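ALBA-Domain Protein (PDB 7DL8) probably binds RNA, as expected of an Alba-domain protein. Local coordinates at residues V16-K30 with E51-M64. Sequence-based numbering, arbitrary orientation.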
ATOM      1  N   VAL A  16       0.474   6.942 -12.177  1.00 46.64           N
ATOM      2  CA  VAL A  16      -0.354   6.706 -11.000  1.00 46.90           C
ATOM      3  C   VAL A  16       0.473   7.012  -9.761  1.00 50.41           C
ATOM      4  O   VAL A  16       1.593   6.510  -9.604  1.00 58.33           O
ATOM      5  CB  VAL A  16      -0.886   5.265 -10.984  1.00 41.79           C
ATOM      6  CG1 VAL A  16      -1.698   5.018  -9.723  1.00 37.77           C
ATOM      7  CG2 VAL A  16      -1.726   5.002 -12.222  1.00 38.84           C
ATOM      8  N   GLY A  17      -0.077   7.834  -8.880  1.00 52.18           N
ATOM      9  CA  GLY A  17       0.654   8.309  -7.731  1.00 51.19           C
ATOM     10  C   GLY A  17      -0.285   8.858  -6.684  1.00 54.09           C
ATOM     11  O   GLY A  17      -1.503   8.677  -6.754  1.00 58.12           O
ATOM     12  N   TYR A  18       0.303   9.544  -5.708  1.00 57.91           N
ATOM     13  CA  TYR A  18      -0.456  10.050  -4.576  1.00 53.36           C
ATOM     14  C   TYR A  18      -1.101  11.393  -4.872  1.00 49.17           C
ATOM     15  O   TYR A  18      -1.978  11.821  -4.115  1.00 42.11           O
ATOM     16  CB  TYR A  18       0.468  10.215  -3.369  1.00 50.61           C
ATOM     17  CG  TYR A  18       1.445  11.359  -3.561  1.00 58.18           C
ATOM     18  CD1 TYR A  18       2.516  11.243  -4.440  1.00 66.98           C
ATOM     19  CD2 TYR A  18       1.278  12.566  -2.893  1.00 59.32           C
ATOM     20  CE1 TYR A  18       3.400  12.285  -4.637  1.00 69.85           C
ATOM     21  CE2 TYR A  18       2.160  13.618  -3.085  1.00 65.70           C
ATOM     22  CZ  TYR A  18       3.221  13.468  -3.955  1.00 71.20           C
ATOM     23  OH  TYR A  18       4.104  14.506  -4.150  1.00 74.48           O
ATOM     24  N   ARG A  19      -0.680  12.070  -5.942  1.00 51.10           N
ATOM     25  CA  ARG A  19      -1.282  13.333  -6.349  1.00 52.23           C
ATOM     26  C   ARG A  19      -2.668  13.156  -6.953  1.00 55.01           C
ATOM     27  O   ARG A  19      -3.264  14.145  -7.399  1.00 53.74           O
ATOM     28  CB  ARG A  19      -0.370  14.040  -7.353  1.00 56.82           C
ATOM     29  CG  ARG A  19       1.082  14.146  -6.913  1.00 61.97           C
ATOM     30  CD  ARG A  19       1.342  15.448  -6.179  1.00 67.19           C
ATOM     31  NE  ARG A  19       2.013  16.426  -7.031  1.00 72.72           N
ATOM     32  CZ  ARG A  19       1.916  17.741  -6.875  1.00 74.70           C
ATOM     33  NH1 ARG A  19       1.173  18.241  -5.897  1.00 71.56           N
ATOM     34  NH2 ARG A  19       2.561  18.557  -7.697  1.00 77.61           N
ATOM     35  N   GLY A  20      -3.187  11.931  -6.985  1.00 52.78           N
ATOM     36  CA  GLY A  20      -4.486  11.663  -7.570  1.00 45.03           C
ATOM     37  C   GLY A  20      -5.051  10.363  -7.044  1.00 45.13           C
ATOM     38  O   GLY A  20      -4.384   9.609  -6.330  1.00 59.54           O
ATOM     39  N   THR A  21      -6.313  10.124  -7.385  1.00 49.68           N
ATOM     40  CA  THR A  21      -7.035   8.910  -7.038  1.00 46.36           C
ATOM     41  C   THR A  21      -7.045   7.924  -8.198  1.00 46.88           C
ATOM     42  O   THR A  21      -6.779   8.277  -9.349  1.00 47.08           O
ATOM     43  CB  THR A  21      -8.470   9.246  -6.636  1.00 42.66           C
ATOM     44  OG1 THR A  21      -9.249   9.478  -7.816  1.00 44.73           O
ATOM     45  CG2 THR A  21      -8.476  10.507  -5.793  1.00 41.56           C
ATOM     46  N   LYS A  22      -7.378   6.670  -7.873  1.00 50.51           N
ATOM     47  CA  LYS A  22      -7.532   5.646  -8.902  1.00 51.30           C
ATOM     48  C   LYS A  22      -8.701   5.960  -9.829  1.00 45.95           C
ATOM     49  O   LYS A  22      -8.662   5.615 -11.016  1.00 45.13           O
ATOM     50  CB  LYS A  22      -7.707   4.267  -8.259  1.00 52.15           C
ATOM     51  CG  LYS A  22      -8.985   4.095  -7.449  1.00 56.48           C
ATOM     52  CD  LYS A  22      -8.933   2.840  -6.588  1.00 53.18           C
ATOM     53  CE  LYS A  22     -10.274   2.574  -5.920  1.00 50.26           C
ATOM     54  NZ  LYS A  22     -10.252   2.922  -4.472  1.00 54.00           N
ATOM     55  N   PHE A  23      -9.754   6.596  -9.305  1.00 44.41           N
ATOM     56  CA  PHE A  23     -10.890   6.962 -10.143  1.00 45.10           C
ATOM     57  C   PHE A  23     -10.491   8.007 -11.178  1.00 44.76           C
ATOM     58  O   PHE A  23     -10.973   7.981 -12.316  1.00 38.69           O
ATOM     59  CB  PHE A  23     -12.034   7.494  -9.280  1.00 45.56           C
ATOM     60  CG  PHE A  23     -12.523   6.522  -8.243  1.00 52.16           C
ATOM     61  CD1 PHE A  23     -13.374   5.485  -8.587  1.00 55.01           C
ATOM     62  CD2 PHE A  23     -12.133   6.650  -6.920  1.00 50.41           C
ATOM     63  CE1 PHE A  23     -13.829   4.595  -7.631  1.00 54.34           C
ATOM     64  CE2 PHE A  23     -12.582   5.763  -5.960  1.00 50.08           C
ATOM     65  CZ  PHE A  23     -13.430   4.734  -6.316  1.00 52.67           C
ATOM     66  N   LEU A  24      -9.606   8.932 -10.801  1.00 40.72           N
ATOM     67  CA  LEU A  24      -9.178   9.970 -11.730  1.00 34.35           C
ATOM     68  C   LEU A  24      -8.306   9.396 -12.840  1.00 43.78           C
ATOM     69  O   LEU A  24      -8.446   9.783 -14.006  1.00 48.89           O
ATOM     70  CB  LEU A  24      -8.435  11.072 -10.972  1.00 41.61           C
ATOM     71  CG  LEU A  24      -7.751  12.158 -11.804  1.00 50.81           C
ATOM     72  CD1 LEU A  24      -8.763  12.893 -12.670  1.00 38.58           C
ATOM     73  CD2 LEU A  24      -7.010  13.128 -10.898  1.00 54.68           C
ATOM     74  N   PHE A  25      -7.404   8.469 -12.503  1.00 42.07           N
ATOM     75  CA  PHE A  25      -6.539   7.886 -13.523  1.00 45.21           C
ATOM     76  C   PHE A  25      -7.313   6.970 -14.463  1.00 45.79           C
ATOM     77  O   PHE A  25      -6.956   6.853 -15.641  1.00 43.43           O
ATOM     78  CB  PHE A  25      -5.391   7.112 -12.872  1.00 44.23           C
ATOM     79  CG  PHE A  25      -4.526   7.947 -11.972  1.00 35.25           C
ATOM     80  CD1 PHE A  25      -4.029   9.166 -12.402  1.00 35.80           C
ATOM     81  CD2 PHE A  25      -4.198   7.506 -10.701  1.00 36.39           C
ATOM     82  CE1 PHE A  25      -3.232   9.937 -11.576  1.00 33.29           C
ATOM     83  CE2 PHE A  25      -3.403   8.271  -9.869  1.00 41.44           C
ATOM     84  CZ  PHE A  25      -2.917   9.487 -10.308  1.00 39.71           C
ATOM     85  N   VAL A  26      -8.367   6.317 -13.968  1.00 44.95           N
ATOM     86  CA  VAL A  26      -9.241   5.544 -14.845  1.00 42.98           C
ATOM     87  C   VAL A  26      -9.954   6.461 -15.831  1.00 43.43           C
ATOM     88  O   VAL A  26     -10.046   6.163 -17.028  1.00 44.09           O
ATOM     89  CB  VAL A  26     -10.239   4.718 -14.009  1.00 44.61           C
ATOM     90  CG1 VAL A  26     -11.409   4.261 -14.867  1.00 40.50           C
ATOM     91  CG2 VAL A  26      -9.542   3.522 -13.379  1.00 39.94           C
ATOM     92  N   ASP A  27     -10.457   7.599 -15.347  1.00 44.37           N
ATOM     93  CA  ASP A  27     -11.153   8.536 -16.224  1.00 38.15           C
ATOM     94  C   ASP A  27     -10.203   9.165 -17.234  1.00 37.42           C
ATOM     95  O   ASP A  27     -10.552   9.315 -18.411  1.00 40.49           O
ATOM     96  CB  ASP A  27     -11.852   9.611 -15.393  1.00 44.73           C
ATOM     97  CG  ASP A  27     -12.986   9.053 -14.557  1.00 55.50           C
ATOM     98  OD1 ASP A  27     -13.422   7.915 -14.832  1.00 57.12           O
ATOM     99  OD2 ASP A  27     -13.443   9.753 -13.630  1.00 59.91           O
ATOM    100  N   ILE A  28      -9.006   9.557 -16.790  1.00 39.23           N
ATOM    101  CA  ILE A  28      -8.024  10.137 -17.703  1.00 35.97           C
ATOM    102  C   ILE A  28      -7.674   9.142 -18.804  1.00 43.22           C
ATOM    103  O   ILE A  28      -7.609   9.496 -19.988  1.00 45.53           O
ATOM    104  CB  ILE A  28      -6.772  10.590 -16.931  1.00 45.21           C
ATOM    105  CG1 ILE A  28      -7.072  11.843 -16.109  1.00 45.73           C
ATOM    106  CG2 ILE A  28      -5.618  10.853 -17.886  1.00 39.75           C
ATOM    107  CD1 ILE A  28      -5.992  12.183 -15.106  1.00 36.30           C
ATOM    108  N   THR A  29      -7.443   7.881 -18.428  1.00 42.24           N
ATOM    109  CA  THR A  29      -7.124   6.859 -19.419  1.00 41.47           C
ATOM    110  C   THR A  29      -8.267   6.678 -20.411  1.00 41.47           C
ATOM    111  O   THR A  29      -8.037   6.566 -21.621  1.00 41.46           O
ATOM    112  CB  THR A  29      -6.806   5.533 -18.724  1.00 43.76           C
ATOM    113  OG1 THR A  29      -5.785   5.739 -17.739  1.00 37.43           O
ATOM    114  CG2 THR A  29      -6.331   4.499 -19.735  1.00 39.77           C
ATOM    115  N   LYS A  30      -9.508   6.652 -19.917  1.00 41.44           N
ATOM    116  CA  LYS A  30     -10.658   6.536 -20.807  1.00 42.94           C
ATOM    117  C   LYS A  30     -10.766   7.746 -21.726  1.00 39.26           C
ATOM    118  O   LYS A  30     -11.033   7.603 -22.925  1.00 39.62           O
ATOM    119  CB  LYS A  30     -11.941   6.368 -19.991  1.00 47.08           C
ATOM    120  CG  LYS A  30     -12.169   4.960 -19.470  1.00 42.34           C
ATOM    121  CD  LYS A  30     -13.571   4.801 -18.901  1.00 45.97           C
ATOM    122  CE  LYS A  30     -13.672   5.373 -17.499  1.00 49.50           C
ATOM    123  NZ  LYS A  30     -14.932   4.957 -16.822  1.00 46.99           N
ATOM    124  N   GLU A  51      -1.222   0.180  -6.896  1.00 46.45           N
ATOM    125  CA  GLU A  51      -2.311   1.081  -7.262  1.00 47.19           C
ATOM    126  C   GLU A  51      -2.440   1.216  -8.775  1.00 47.39           C
ATOM    127  O   GLU A  51      -3.554   1.356  -9.291  1.00 48.18           O
ATOM    128  CB  GLU A  51      -2.088   2.451  -6.617  1.00 52.66           C
ATOM    129  CG  GLU A  51      -3.235   3.433  -6.795  1.00 60.92           C
ATOM    130  CD  GLU A  51      -2.877   4.835  -6.329  1.00 65.03           C
ATOM    131  OE1 GLU A  51      -1.870   4.982  -5.606  1.00 68.53           O
ATOM    132  OE2 GLU A  51      -3.601   5.788  -6.689  1.00 65.64           O
ATOM    133  N   ALA A  52      -1.317   1.177  -9.500  1.00 51.14           N
ATOM    134  CA  ALA A  52      -1.381   1.170 -10.958  1.00 46.61           C
ATOM    135  C   ALA A  52      -2.048  -0.095 -11.480  1.00 51.81           C
ATOM    136  O   ALA A  52      -2.715  -0.059 -12.520  1.00 50.64           O
ATOM    137  CB  ALA A  52       0.017   1.311 -11.553  1.00 38.29           C
ATOM    138  N   VAL A  53      -1.870  -1.217 -10.781  1.00 50.90           N
ATOM    139  CA  VAL A  53      -2.516  -2.460 -11.188  1.00 46.95           C
ATOM    140  C   VAL A  53      -4.018  -2.377 -10.949  1.00 49.79           C
ATOM    141  O   VAL A  53      -4.820  -2.866 -11.754  1.00 49.05           O
ATOM    142  CB  VAL A  53      -1.884  -3.653 -10.448  1.00 46.91           C
ATOM    143  CG1 VAL A  53      -2.718  -4.913 -10.637  1.00 45.44           C
ATOM    144  CG2 VAL A  53      -0.457  -3.877 -10.927  1.00 46.48           C
ATOM    145  N   SER A  54      -4.425  -1.736  -9.850  1.00 51.15           N
ATOM    146  CA  SER A  54      -5.848  -1.582  -9.572  1.00 49.51           C
ATOM    147  C   SER A  54      -6.525  -0.665 -10.584  1.00 38.78           C
ATOM    148  O   SER A  54      -7.698  -0.872 -10.914  1.00 48.67           O
ATOM    149  CB  SER A  54      -6.048  -1.047  -8.153  1.00 54.93           C
ATOM    150  OG  SER A  54      -7.313  -0.422  -8.014  1.00 65.08           O
ATOM    151  N   VAL A  55      -5.806   0.337 -11.091  1.00 44.65           N
ATOM    152  CA  VAL A  55      -6.369   1.211 -12.117  1.00 47.01           C
ATOM    153  C   VAL A  55      -6.653   0.423 -13.391  1.00 47.04           C
ATOM    154  O   VAL A  55      -7.697   0.600 -14.030  1.00 49.66           O
ATOM    155  CB  VAL A  55      -5.428   2.401 -12.381  1.00 45.70           C
ATOM    156  CG1 VAL A  55      -5.759   3.072 -13.706  1.00 46.33           C
ATOM    157  CG2 VAL A  55      -5.511   3.404 -11.240  1.00 37.24           C
ATOM    158  N   VAL A  56      -5.745  -0.484 -13.759  1.00 45.53           N
ATOM    159  CA  VAL A  56      -5.928  -1.260 -14.981  1.00 45.45           C
ATOM    160  C   VAL A  56      -7.006  -2.320 -14.786  1.00 47.17           C
ATOM    161  O   VAL A  56      -7.812  -2.578 -15.689  1.00 42.19           O
ATOM    162  CB  VAL A  56      -4.589  -1.882 -15.418  1.00 42.82           C
ATOM    163  CG1 VAL A  56      -4.802  -2.899 -16.531  1.00 38.60           C
ATOM    164  CG2 VAL A  56      -3.618  -0.795 -15.857  1.00 45.88           C
ATOM    165  N   GLU A  57      -7.046  -2.945 -13.605  1.00 41.50           N
ATOM    166  CA  GLU A  57      -8.079  -3.939 -13.334  1.00 42.63           C
ATOM    167  C   GLU A  57      -9.469  -3.313 -13.328  1.00 48.23           C
ATOM    168  O   GLU A  57     -10.437  -3.951 -13.756  1.00 45.55           O
ATOM    169  CB  GLU A  57      -7.803  -4.640 -12.004  1.00 44.54           C
ATOM    170  CG  GLU A  57      -6.661  -5.649 -12.051  1.00 51.59           C
ATOM    171  CD  GLU A  57      -6.788  -6.637 -13.196  1.00 58.31           C
ATOM    172  OE1 GLU A  57      -7.878  -7.227 -13.359  1.00 61.52           O
ATOM    173  OE2 GLU A  57      -5.797  -6.829 -13.930  1.00 58.67           O
ATOM    174  N   MET A  58      -9.586  -2.070 -12.855  1.00 47.72           N
ATOM    175  CA  MET A  58     -10.867  -1.375 -12.922  1.00 46.83           C
ATOM    176  C   MET A  58     -11.294  -1.149 -14.366  1.00 43.76           C
ATOM    177  O   MET A  58     -12.469  -1.330 -14.710  1.00 49.84           O
ATOM    178  CB  MET A  58     -10.781  -0.045 -12.176  1.00 55.31           C
ATOM    179  CG  MET A  58     -10.904  -0.170 -10.669  1.00 66.43           C
ATOM    180  SD  MET A  58     -10.974   1.437  -9.858  1.00 76.23           S
ATOM    181  CE  MET A  58     -12.529   2.061 -10.490  1.00 65.13           C
ATOM    182  N   LEU A  59     -10.353  -0.751 -15.225  1.00 47.30           N
ATOM    183  CA  LEU A  59     -10.663  -0.600 -16.642  1.00 45.93           C
ATOM    184  C   LEU A  59     -11.031  -1.937 -17.272  1.00 46.82           C
ATOM    185  O   LEU A  59     -11.860  -1.985 -18.187  1.00 44.29           O
ATOM    186  CB  LEU A  59      -9.482   0.033 -17.380  1.00 47.21           C
ATOM    187  CG  LEU A  59      -9.164   1.488 -17.038  1.00 47.17           C
ATOM    188  CD1 LEU A  59      -7.669   1.737 -17.118  1.00 51.72           C
ATOM    189  CD2 LEU A  59      -9.920   2.423 -17.966  1.00 45.27           C
ATOM    190  N   LYS A  60     -10.419  -3.028 -16.801  1.00 48.27           N
ATOM    191  CA  LYS A  60     -10.749  -4.353 -17.315  1.00 49.98           C
ATOM    192  C   LYS A  60     -12.129  -4.812 -16.852  1.00 51.99           C
ATOM    193  O   LYS A  60     -12.835  -5.491 -17.606  1.00 55.75           O
ATOM    194  CB  LYS A  60      -9.668  -5.356 -16.906  1.00 50.97           C
ATOM    195  CG  LYS A  60      -8.391  -5.217 -17.732  1.00 51.38           C
ATOM    196  CD  LYS A  60      -7.213  -5.957 -17.127  1.00 55.07           C
ATOM    197  CE  LYS A  60      -7.397  -7.464 -17.185  1.00 56.31           C
ATOM    198  NZ  LYS A  60      -6.304  -8.157 -16.452  1.00 55.08           N
ATOM    199  N   ASP A  61     -12.520  -4.470 -15.623  1.00 44.93           N
ATOM    200  CA  ASP A  61     -13.863  -4.809 -15.142  1.00 51.84           C
ATOM    201  C   ASP A  61     -14.937  -4.101 -15.952  1.00 50.79           C
ATOM    202  O   ASP A  61     -16.006  -4.663 -16.214  1.00 53.93           O
ATOM    203  CB  ASP A  61     -14.025  -4.433 -13.673  1.00 68.20           C
ATOM    204  CG  ASP A  61     -13.498  -5.479 -12.723  1.00 86.71           C
ATOM    205  OD1 ASP A  61     -13.121  -6.577 -13.170  1.00 96.51           O
ATOM    206  OD2 ASP A  61     -13.495  -5.204 -11.492  1.00 93.00           O
ATOM    207  N   GLN A  62     -14.691  -2.858 -16.326  1.00 50.48           N
ATOM    208  CA  GLN A  62     -15.607  -2.116 -17.185  1.00 49.35           C
ATOM    209  C   GLN A  62     -15.505  -2.538 -18.645  1.00 53.15           C
ATOM    210  O   GLN A  62     -16.210  -1.967 -19.489  1.00 51.22           O
ATOM    211  CB  GLN A  62     -15.353  -0.601 -17.062  1.00 47.61           C
ATOM    212  CG  GLN A  62     -15.423  -0.065 -15.638  1.00 49.65           C
ATOM    213  CD  GLN A  62     -15.084   1.419 -15.544  1.00 56.41           C
ATOM    214  OE1 GLN A  62     -15.122   2.141 -16.540  1.00 66.88           O
ATOM    215  NE2 GLN A  62     -14.739   1.875 -14.344  1.00 52.15           N
ATOM    216  N   GLN A  63     -14.640  -3.507 -18.954  1.00 56.40           N
ATOM    217  CA  GLN A  63     -14.477  -4.035 -20.310  1.00 54.55           C
ATOM    218  C   GLN A  63     -14.125  -2.924 -21.297  1.00 49.05           C
ATOM    219  O   GLN A  63     -14.584  -2.913 -22.441  1.00 58.79           O
ATOM    220  CB  GLN A  63     -15.727  -4.795 -20.762  1.00 61.67           C
ATOM    221  N   MET A  64     -13.298  -1.981 -20.849  1.00 48.61           N
ATOM    222  CA  MET A  64     -12.921  -0.830 -21.661  1.00 52.88           C
ATOM    223  C   MET A  64     -11.582  -0.994 -22.359  1.00 51.32           C
ATOM    224  O   MET A  64     -11.414  -0.487 -23.473  1.00 51.36           O
ATOM    225  CB  MET A  64     -12.865   0.434 -20.796  1.00 52.69           C
ATOM    226  CG  MET A  64     -14.165   0.770 -20.100  1.00 57.09           C
ATOM    227  SD  MET A  64     -15.487   1.131 -21.263  1.00 62.39           S
ATOM    228  CE  MET A  64     -15.312   2.904 -21.413  1.00 51.79           C
TER
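Val26 CG2 lies alongside Val55 CG1 at 3.8 Å, the two side chains pointing in opposing senses, where helix 22-30 crosses helix 51-61. The axes of these short helical segments approach to 9.3 Å at -56°, and Val26 meets Val55, Met58 and Leu59 at this crossing. It uses both branches: with CG1 anti to its backbone N (chi1 162°), CG1 meets Leu59 CD2 while CG2 lies against Val55 and Met58 CB. Val55 is likewise shared, its CG2 3.8 Å from Lys22 CB and also near CB of Phe25. On the sheet side, Leu59 CD1 meets Thr29 CG2, and Val16 packs on Ala52, CB to CB at 4.1 Å; Val40 and Ala44 of the neighbouring strand continue this buried layer, as expected for two helices packed on one sheet in an Alba domain. Glu51, extended with CG anti to its backbone N (chi1 -173°), lies against Val16, CD to CG1 at 3.6 Å, and its OE2 sits at the edge of the Phe25 ring, near its plane.

The partly exposed side, bordered by other subunits, is looser. Met58 makes an oblique Met-aromatic contact with Phe23, touching CD1 through CE at 4.0 Å, and its SD lies across the Lys22 methylenes, 4.1 Å from CG. Lys22 NZ bonds Tyr18 O of the second subunit, while Arg74 of the third subunit packs on Met58.

A close-packed polar end is separate: Lys30 NZ donates to Gln62 OE1 at 2.8 Å, in the carbonyl plane and on a lone pair, and also bonds Gln105 OE1 of helix 98-123. Apolar contacts, from branched and straight chains alike, thus make up most of the contact, while the only hydrogen bond between the segments engages a lysine that ties the pair to the long C-terminal helix.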